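Local structure of putative Acetyltransferase from the GNAT family (Novosphingobium aromaticivorans DSM 12444, 3EC4) at residues Arg80-Asp90 against Val192-Ser200. The protein probably transfers an acyl group such as acetyl, as a member of the GNAT acetyltransferase family. Numbering follows the deposited sequence. Where two conformers were deposited one is given.
Sequences RVAPLLQMIAD and VPYLHSYAS
Gln86 and His196 face each other as a non-hydrogen-bonded pair in the antiparallel ladder between strands 76-88 and 192-198, and their side chains run side by side, a worked example of a polar cross-strand pair. With CG anti to the backbone N (chi1 -174°) and the chain extended beyond it, Gln86 runs past the CD2-NE2 side of the imidazole, amide and ring planes 53° apart. Its CB lies 3.5 Å from His196 CD2. Its CG lies 3.6 Å from His196 NE2. At the tip, Gln86 NE2 donates to His196 NE2 at 3.0 Å. The acceptor sits in the amide plane, whereas the donor stands 34° out of the ring plane. The far end is shared: Gln86 OE1 bonds Arg216 of strand 214-226, and NE2 also reaches the Leu8 carbonyl. Leu84 CD1 packs 4.0 Å from His196 CD2. Were His196 an alanine, the Gln86 amide would probably lose this acceptor and its CB and CG the ring they lie against. Backbone bonds such as Met87 N to Leu195 O, 2.8 Å, fix the register, and at one end Arg80 NH2 gives Tyr198 OH a longer bond of 3.2 Å. Across the central mixed sheet of the GNAT fold, the pair thus links three successive strands. The direction of the bond makes His196 NE2 the acceptor, probably as an unprotonated nitrogen.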
loop_
_atom_site.group_PDB
_atom_site.type_symbol
_atom_site.label_atom_id
_atom_site.label_comp_id
_atom_site.label_asym_id
_atom_site.label_seq_id
_atom_site.Cartn_x
_atom_site.Cartn_y
_atom_site.Cartn_z
ATOM N N ARG A 80 4.218 10.190 -13.229
ATOM C CA ARG A 80 2.898 9.558 -13.327
ATOM C C ARG A 80 1.847 10.236 -12.436
ATOM O O ARG A 80 2.175 10.801 -11.382
ATOM C CB ARG A 80 2.970 8.084 -12.926
ATOM C CG ARG A 80 3.549 7.135 -13.942
ATOM C CD ARG A 80 3.727 5.754 -13.370
ATOM N NE ARG A 80 2.446 5.102 -13.108
ATOM C CZ ARG A 80 2.270 4.005 -12.384
ATOM N NH1 ARG A 80 3.288 3.388 -11.797
ATOM N NH2 ARG A 80 1.058 3.520 -12.259
ATOM N N VAL A 81 0.584 10.158 -12.870
ATOM C CA VAL A 81 -0.564 10.554 -12.063
ATOM C C VAL A 81 -1.671 9.522 -12.214
ATOM O O VAL A 81 -2.215 9.344 -13.293
ATOM C CB VAL A 81 -1.130 11.959 -12.416
ATOM C CG1 VAL A 81 -2.065 12.444 -11.269
ATOM C CG2 VAL A 81 -0.007 12.928 -12.621
ATOM N N ALA A 82 -2.003 8.860 -11.118
ATOM C CA ALA A 82 -2.888 7.725 -11.099
ATOM C C ALA A 82 -4.149 7.996 -10.248
ATOM O O ALA A 82 -4.061 8.080 -9.041
ATOM C CB ALA A 82 -2.111 6.528 -10.536
ATOM N N PRO A 83 -5.308 8.148 -10.884
ATOM C CA PRO A 83 -6.542 8.219 -10.142
ATOM C C PRO A 83 -6.781 6.915 -9.376
ATOM O O PRO A 83 -6.706 5.804 -9.940
ATOM C CB PRO A 83 -7.597 8.423 -11.228
ATOM C CG PRO A 83 -6.796 9.050 -12.383
ATOM C CD PRO A 83 -5.530 8.287 -12.329
ATOM N N LEU A 84 -7.099 7.075 -8.106
ATOM C CA LEU A 84 -7.424 5.939 -7.220
ATOM C C LEU A 84 -8.844 6.001 -6.690
ATOM O O LEU A 84 -9.433 7.081 -6.554
ATOM C CB LEU A 84 -6.487 5.908 -6.006
ATOM C CG LEU A 84 -5.007 5.977 -6.293
ATOM C CD1 LEU A 84 -4.209 6.033 -4.960
ATOM C CD2 LEU A 84 -4.542 4.807 -7.210
ATOM N N LEU A 85 -9.359 4.832 -6.289
ATOM C CA LEU A 85 -10.586 4.769 -5.512
ATOM C C LEU A 85 -10.143 4.223 -4.174
ATOM O O LEU A 85 -9.590 3.114 -4.114
ATOM C CB LEU A 85 -11.637 3.856 -6.162
ATOM C CG LEU A 85 -12.945 3.704 -5.347
ATOM C CD1 LEU A 85 -13.707 5.038 -5.169
ATOM C CD2 LEU A 85 -13.853 2.623 -5.899
ATOM N N GLN A 86 -10.330 5.007 -3.129
ATOM C CA GLN A 86 -10.061 4.515 -1.768
ATOM C C GLN A 86 -11.288 3.839 -1.183
ATOM O O GLN A 86 -12.388 4.385 -1.261
ATOM C CB GLN A 86 -9.610 5.679 -0.884
ATOM C CG GLN A 86 -9.175 5.251 0.497
ATOM C CD GLN A 86 -8.884 6.471 1.367
ATOM O OE1 GLN A 86 -9.796 7.021 1.953
ATOM N NE2 GLN A 86 -7.639 6.915 1.400
HETATM N N MSE A 87 -11.100 2.652 -0.590
HETATM C CA MSE A 87 -12.191 1.795 -0.084
HETATM C C MSE A 87 -11.967 1.388 1.365
HETATM O O MSE A 87 -10.840 1.289 1.801
HETATM C CB MSE A 87 -12.359 0.533 -0.962
HETATM C CG MSE A 87 -12.459 0.880 -2.407
HETATM SE SE MSE A 87 -12.807 -0.588 -3.568
HETATM C CE MSE A 87 -14.699 -0.841 -3.222
ATOM N N ILE A 88 -13.058 1.197 2.095
ATOM C CA ILE A 88 -13.024 0.895 3.512
ATOM C C ILE A 88 -13.895 -0.303 3.804
ATOM O O ILE A 88 -14.977 -0.441 3.239
ATOM C CB ILE A 88 -13.410 2.167 4.350
ATOM C CG1 ILE A 88 -13.078 2.018 5.836
ATOM C CG2 ILE A 88 -14.851 2.551 4.161
ATOM C CD1 ILE A 88 -13.210 3.389 6.609
ATOM N N ALA A 89 -13.436 -1.152 4.714
ATOM C CA ALA A 89 -14.238 -2.290 5.143
ATOM C C ALA A 89 -14.642 -2.098 6.603
ATOM O O ALA A 89 -14.032 -2.686 7.488
ATOM C CB ALA A 89 -13.481 -3.628 4.940
ATOM N N ASP A 90 -15.668 -1.279 6.847
ATOM C CA ASP A 90 -16.037 -0.959 8.229
ATOM C C ASP A 90 -17.249 -1.720 8.728
ATOM O O ASP A 90 -17.753 -1.435 9.839
ATOM C CB ASP A 90 -16.220 0.537 8.449
ATOM C CG ASP A 90 -17.208 1.182 7.475
ATOM O OD1 ASP A 90 -17.778 0.502 6.592
ATOM O OD2 ASP A 90 -17.355 2.413 7.578
ATOM N N VAL A 192 -9.954 -1.275 11.308
ATOM C CA VAL A 192 -10.728 -1.185 10.116
ATOM C C VAL A 192 -9.784 -1.239 8.874
ATOM O O VAL A 192 -8.850 -0.390 8.716
ATOM C CB VAL A 192 -11.561 0.143 10.096
ATOM C CG1 VAL A 192 -12.268 0.309 8.731
ATOM C CG2 VAL A 192 -12.544 0.292 11.303
ATOM N N PRO A 193 -9.984 -2.247 7.999
ATOM C CA PRO A 193 -9.254 -2.324 6.749
ATOM C C PRO A 193 -9.649 -1.239 5.794
ATOM O O PRO A 193 -10.817 -0.862 5.735
ATOM C CB PRO A 193 -9.658 -3.701 6.163
ATOM C CG PRO A 193 -10.232 -4.468 7.324
ATOM C CD PRO A 193 -10.850 -3.439 8.195
ATOM N N TYR A 194 -8.669 -0.755 5.050
ATOM C CA TYR A 194 -8.893 0.091 3.871
ATOM C C TYR A 194 -7.883 -0.268 2.791
ATOM O O TYR A 194 -6.876 -0.927 3.052
ATOM C CB TYR A 194 -8.798 1.571 4.259
ATOM C CG TYR A 194 -7.399 2.094 4.345
ATOM C CD1 TYR A 194 -6.630 1.883 5.476
ATOM C CD2 TYR A 194 -6.874 2.855 3.323
ATOM C CE1 TYR A 194 -5.318 2.366 5.539
ATOM C CE2 TYR A 194 -5.615 3.347 3.383
ATOM C CZ TYR A 194 -4.832 3.093 4.507
ATOM O OH TYR A 194 -3.552 3.598 4.567
ATOM N N LEU A 195 -8.127 0.186 1.568
ATOM C CA LEU A 195 -7.213 -0.043 0.478
ATOM C C LEU A 195 -7.456 0.974 -0.588
ATOM O O LEU A 195 -8.428 1.698 -0.556
ATOM C CB LEU A 195 -7.358 -1.458 -0.086
ATOM C CG LEU A 195 -8.750 -1.873 -0.618
ATOM C CD1 LEU A 195 -9.010 -1.303 -2.012
ATOM C CD2 LEU A 195 -8.941 -3.409 -0.604
ATOM N N HIS A 196 -6.524 1.052 -1.510
ATOM C CA HIS A 196 -6.700 1.816 -2.733
ATOM C C HIS A 196 -6.705 0.875 -3.911
ATOM O O HIS A 196 -5.902 -0.075 -3.956
ATOM C CB HIS A 196 -5.563 2.839 -2.944
ATOM C CG HIS A 196 -5.496 3.903 -1.888
ATOM N ND1 HIS A 196 -4.623 3.840 -0.826
ATOM C CD2 HIS A 196 -6.222 5.038 -1.709
ATOM C CE1 HIS A 196 -4.803 4.894 -0.045
ATOM N NE2 HIS A 196 -5.756 5.642 -0.569
ATOM N N SER A 197 -7.583 1.134 -4.874
ATOM C CA SER A 197 -7.504 0.520 -6.195
ATOM C C SER A 197 -7.209 1.616 -7.189
ATOM O O SER A 197 -7.641 2.711 -6.968
ATOM C CB SER A 197 -8.852 -0.073 -6.557
ATOM O OG SER A 197 -8.834 -0.763 -7.808
ATOM N N TYR A 198 -6.632 1.283 -8.337
ATOM C CA TYR A 198 -6.698 2.192 -9.460
ATOM C C TYR A 198 -8.176 2.374 -9.761
ATOM O O TYR A 198 -8.933 1.393 -9.689
ATOM C CB TYR A 198 -5.956 1.641 -10.679
ATOM C CG TYR A 198 -4.471 1.635 -10.493
ATOM C CD1 TYR A 198 -3.742 2.801 -10.705
ATOM C CD2 TYR A 198 -3.796 0.520 -10.035
ATOM C CE1 TYR A 198 -2.407 2.842 -10.534
ATOM C CE2 TYR A 198 -2.402 0.556 -9.852
ATOM C CZ TYR A 198 -1.730 1.735 -10.089
ATOM O OH TYR A 198 -0.366 1.834 -9.951
ATOM N N ALA A 199 -8.593 3.613 -10.070
ATOM C CA ALA A 199 -10.003 3.894 -10.377
ATOM C C ALA A 199 -10.425 3.155 -11.624
ATOM O O ALA A 199 -11.613 2.830 -11.809
ATOM C CB ALA A 199 -10.240 5.387 -10.552
ATOM N N SER A 200 -9.454 2.932 -12.506
ATOM C CA SER A 200 -9.659 2.204 -13.747
ATOM C C SER A 200 -9.943 0.703 -13.603
ATOM O O SER A 200 -10.393 0.083 -14.569
ATOM C CB SER A 200 -8.440 2.369 -14.663
ATOM O OG SER A 200 -7.335 1.592 -14.170
HETATM O O HOH W 1 -6.901 4.742 -12.485
#